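Local coordinates for uncharacterized protein AF_1796 (Archaeoglobus fulgidus, PDB 1VIM), which is of unknown function but probably binds a carbohydrate derivative and may act as a sugar isomerase, at residues T36-M40 with D135-V139; R57-I61 with T160-L164. All blocks are in the same frame, centred on the assembly; numbering follows the deposited sequence. Where two conformers were deposited one is given.

Contact 1: T36-M40 with D135-V139; sequences TVGEM and DVVMV
Thr36 and Val136 meet where helix 34-46 lies on strand 136-139, the outermost strand of the parallel sheet within this chain, a helix-on-sheet contact of the α/β SIS fold. The helix segment crosses the strand at -129°, and its face has two hollows for bumps on the strand. Val136 enters the one bounded by Thr36, Glu39 and Met40, residues three and four apart that share one side of the helix. Its CG1 branch slides past Thr36, lying 3.7 Å from Thr36 CG2, while Val136 CG2 sits 3.9 Å from Glu39 CB. A beta-branched residue suits this place: it is at ease in a strand and offers one methyl to each of these neighbours. Cutting Val136 back to an alanine is likely to open a gap between Thr36 CG2 and Glu39 CB. Met138 fills the second hollow, walled by Thr36, Val37 and Met40, by flexibility: bent at chi2 (70°) and again at chi3, it brings CE 3.9 Å from Val37 CG2. Met40, extended beyond CG, crosses it at about a right angle, with Met40 SD 3.9 Å from Met138 CG. Phe169 and Leu173 of helix 160-181 also pack around these residues. The CG2 methyl of Thr36, anti to the backbone N, faces the strand and rests 3.2 Å from Val137 O. On the solvent side, a water donates to Asp135 O at 2.9 Å and, weakly, to Glu39 OE1.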
# COMPACT_ATOMS: atom_id res chain seq x y z
N THR A 36 -29.68 13.91 -0.71
CA THR A 36 -28.36 13.70 -1.25
C THR A 36 -27.84 12.27 -1.00
O THR A 36 -27.24 11.67 -1.86
CB THR A 36 -27.39 14.75 -0.71
OG1 THR A 36 -27.94 16.05 -0.98
CG2 THR A 36 -26.14 14.75 -1.51
N VAL A 37 -28.13 11.72 0.18
CA VAL A 37 -27.80 10.34 0.44
C VAL A 37 -28.45 9.45 -0.63
O VAL A 37 -27.79 8.59 -1.19
CB VAL A 37 -28.27 9.92 1.84
CG1 VAL A 37 -28.16 8.40 2.01
CG2 VAL A 37 -27.46 10.67 2.91
N GLY A 38 -29.74 9.67 -0.91
CA GLY A 38 -30.40 8.89 -1.94
C GLY A 38 -29.74 9.00 -3.31
O GLY A 38 -29.62 7.99 -4.03
N GLU A 39 -29.32 10.21 -3.69
CA GLU A 39 -28.67 10.45 -4.99
C GLU A 39 -27.32 9.72 -5.04
O GLU A 39 -26.94 9.15 -6.08
CB GLU A 39 -28.45 11.95 -5.24
CG GLU A 39 -29.74 12.73 -5.47
CD GLU A 39 -29.55 14.22 -5.31
OE1 GLU A 39 -28.39 14.68 -5.12
OE2 GLU A 39 -30.57 14.95 -5.37
N MET A 40 -26.59 9.75 -3.93
CA MET A 40 -25.32 9.02 -3.86
C MET A 40 -25.52 7.52 -4.01
O MET A 40 -24.81 6.86 -4.79
CB MET A 40 -24.59 9.34 -2.54
CG MET A 40 -23.29 8.56 -2.35
SD MET A 40 -22.38 9.19 -0.93
CE MET A 40 -20.88 8.17 -1.03
N ASP A 135 -21.09 15.44 -9.51
CA ASP A 135 -22.49 15.21 -9.80
C ASP A 135 -23.35 15.20 -8.55
O ASP A 135 -24.53 15.61 -8.59
CB ASP A 135 -22.63 13.90 -10.57
CG ASP A 135 -21.93 13.96 -11.88
OD1 ASP A 135 -20.75 13.59 -11.97
OD2 ASP A 135 -22.48 14.41 -12.91
N VAL A 136 -22.78 14.72 -7.44
CA VAL A 136 -23.44 14.68 -6.14
C VAL A 136 -22.41 15.17 -5.14
O VAL A 136 -21.26 14.68 -5.11
CB VAL A 136 -23.88 13.24 -5.76
CG1 VAL A 136 -24.40 13.19 -4.35
CG2 VAL A 136 -24.95 12.72 -6.73
N VAL A 137 -22.81 16.16 -4.36
CA VAL A 137 -21.96 16.74 -3.32
C VAL A 137 -22.54 16.30 -1.99
O VAL A 137 -23.61 16.77 -1.58
CB VAL A 137 -21.94 18.28 -3.43
CG1 VAL A 137 -21.10 18.89 -2.31
CG2 VAL A 137 -21.46 18.70 -4.82
N MET A 138 -21.86 15.35 -1.34
CA MET A 138 -22.31 14.79 -0.09
C MET A 138 -21.59 15.51 1.03
O MET A 138 -20.40 15.26 1.29
CB MET A 138 -22.07 13.28 -0.10
CG MET A 138 -22.57 12.53 1.11
SD MET A 138 -24.40 12.46 1.18
CE MET A 138 -24.66 13.32 2.65
N VAL A 139 -22.28 16.47 1.65
CA VAL A 139 -21.63 17.34 2.62
C VAL A 139 -21.59 16.68 3.97
O VAL A 139 -22.62 16.32 4.54
CB VAL A 139 -22.33 18.70 2.70
CG1 VAL A 139 -21.62 19.57 3.72
CG2 VAL A 139 -22.33 19.36 1.33
O HOH W 1 -27.34 14.91 -8.07

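Contact 2: R57-I61 with T160-L164; sequences RSGYI and TMFEL
Arg57 and Glu163 join the first turns of two nearly parallel helices, 56-71 and 160-181, at a subunit interface of the SIS fold; helix 56-71 follows the glycine-bearing turn after strand 50-53. The short segments run 8° apart with axes 10.3 Å from each other. Arg57 grips Glu163 side-on, using two nitrogens on one oxygen. The bond from Arg57 NE to Glu163 OE1 is 2.8 Å long and fairly straight, at 162°; it meets OE1 on the syn side, somewhat out of the carboxylate plane. Arg57 NH2 reaches the same Glu163 OE1 at 3.1 Å along a more bent path, nearly in line with the C-O bond. OE1 lies in the guanidinium plane, to which the carboxylate is tilted by 36°. A bend at chi3 brings the guanidinium edge round to the acid, whose own chain is extended beyond CG and reaches across from the other helix. Glu163 OE2 is served differently: a water that accepts from Ser58 N at 2.9 Å lies 2.9 Å from Glu163 OE2. Beside the salt bridge, Ser58 OG meets the edge of the Phe162 ring, 3.9 Å from Phe162 CE2, and both side chains pack on Ile96. Thr160 OG1 instead bonds to Pro157 O and to Arg68 of the second subunit. Arg57 NH2 forms a salt bridge with Asp171 OD1 and NH1 a hydrogen bond with Ala64 O, both of the second subunit, so the two-nitrogen grip on Glu163 fixes the guanidinium where it also serves the interface.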
# COMPACT_ATOMS: atom_id res chain seq x y z
N ARG A 57 -4.87 10.23 5.27
CA ARG A 57 -5.90 9.60 6.10
C ARG A 57 -7.26 9.48 5.40
O ARG A 57 -7.96 8.47 5.60
CB ARG A 57 -6.01 10.29 7.46
CG ARG A 57 -4.92 9.78 8.42
CD ARG A 57 -4.66 10.63 9.64
NE ARG A 57 -5.89 10.87 10.38
CZ ARG A 57 -6.11 10.55 11.66
NH1 ARG A 57 -5.22 9.87 12.38
NH2 ARG A 57 -7.27 10.90 12.21
N SER A 58 -7.61 10.42 4.53
CA SER A 58 -8.85 10.25 3.76
C SER A 58 -8.75 9.10 2.77
O SER A 58 -9.78 8.52 2.40
CB SER A 58 -9.23 11.54 3.06
OG SER A 58 -9.77 12.45 4.02
N GLY A 59 -7.53 8.77 2.33
CA GLY A 59 -7.32 7.57 1.53
C GLY A 59 -7.61 6.30 2.31
O GLY A 59 -8.13 5.34 1.76
N TYR A 60 -7.28 6.28 3.60
CA TYR A 60 -7.58 5.12 4.43
C TYR A 60 -9.08 4.96 4.62
O TYR A 60 -9.59 3.83 4.65
CB TYR A 60 -6.85 5.17 5.78
CG TYR A 60 -5.37 5.45 5.66
CD1 TYR A 60 -4.61 4.97 4.58
CD2 TYR A 60 -4.73 6.22 6.63
CE1 TYR A 60 -3.24 5.28 4.48
CE2 TYR A 60 -3.38 6.55 6.53
CZ TYR A 60 -2.66 6.06 5.47
OH TYR A 60 -1.34 6.42 5.37
N ILE A 61 -9.80 6.08 4.72
CA ILE A 61 -11.26 6.03 4.80
C ILE A 61 -11.84 5.52 3.48
O ILE A 61 -12.75 4.68 3.47
CB ILE A 61 -11.80 7.45 5.09
CG1 ILE A 61 -11.28 7.97 6.43
CG2 ILE A 61 -13.33 7.48 4.99
CD1 ILE A 61 -11.64 9.36 6.68
N THR A 160 -9.05 15.97 11.46
CA THR A 160 -9.49 14.77 12.19
C THR A 160 -10.99 14.66 12.31
O THR A 160 -11.54 13.58 12.15
CB THR A 160 -8.87 14.81 13.61
OG1 THR A 160 -7.45 14.56 13.52
CG2 THR A 160 -9.40 13.69 14.51
N MET A 161 -11.66 15.75 12.66
CA MET A 161 -13.11 15.64 12.84
C MET A 161 -13.84 15.32 11.55
O MET A 161 -14.75 14.50 11.56
CB MET A 161 -13.69 16.88 13.50
CG MET A 161 -15.05 16.66 14.16
SD MET A 161 -15.12 15.31 15.39
CE MET A 161 -13.56 15.69 16.30
N PHE A 162 -13.45 15.94 10.44
CA PHE A 162 -14.02 15.56 9.15
C PHE A 162 -13.79 14.06 8.91
O PHE A 162 -14.70 13.33 8.48
CB PHE A 162 -13.40 16.34 7.98
CG PHE A 162 -13.73 15.73 6.65
CD1 PHE A 162 -15.00 15.93 6.10
CD2 PHE A 162 -12.82 14.88 5.99
CE1 PHE A 162 -15.37 15.32 4.89
CE2 PHE A 162 -13.18 14.26 4.80
CZ PHE A 162 -14.45 14.48 4.24
N GLU A 163 -12.58 13.58 9.16
CA GLU A 163 -12.25 12.20 8.81
C GLU A 163 -13.08 11.21 9.62
O GLU A 163 -13.67 10.30 9.07
CB GLU A 163 -10.76 11.94 9.04
CG GLU A 163 -9.92 12.79 8.10
CD GLU A 163 -8.48 12.81 8.47
OE1 GLU A 163 -8.12 12.24 9.50
OE2 GLU A 163 -7.73 13.47 7.70
N LEU A 164 -13.21 11.45 10.93
CA LEU A 164 -14.04 10.56 11.74
C LEU A 164 -15.50 10.63 11.33
O LEU A 164 -16.18 9.61 11.26
CB LEU A 164 -13.92 10.96 13.23
CG LEU A 164 -12.59 10.69 13.88
CD1 LEU A 164 -12.61 11.23 15.29
CD2 LEU A 164 -12.26 9.20 13.83
O HOH W 2 -6.82 13.13 4.95

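From the N terminus the chain passes through 36-40 and then 57-61 before 135-139 closes the loop of contact 1; 160-164 closes that of contact 2 later. The segments alternate, so the two loops cross, and neither encloses the other. Contact 1 ties helix 34-46 to the outermost strand of the sheet within this chain, whereas contact 2 pairs the starts of helices 56-71 and 160-181. Their centres lie 18 Å apart and their nearest atoms about 6 Å apart, without touching. Helix 160-181 links them nonetheless: its start supplies contact 2, and Phe169 and Leu173 further along pack on contact 1. Both contacts also touch the second subunit.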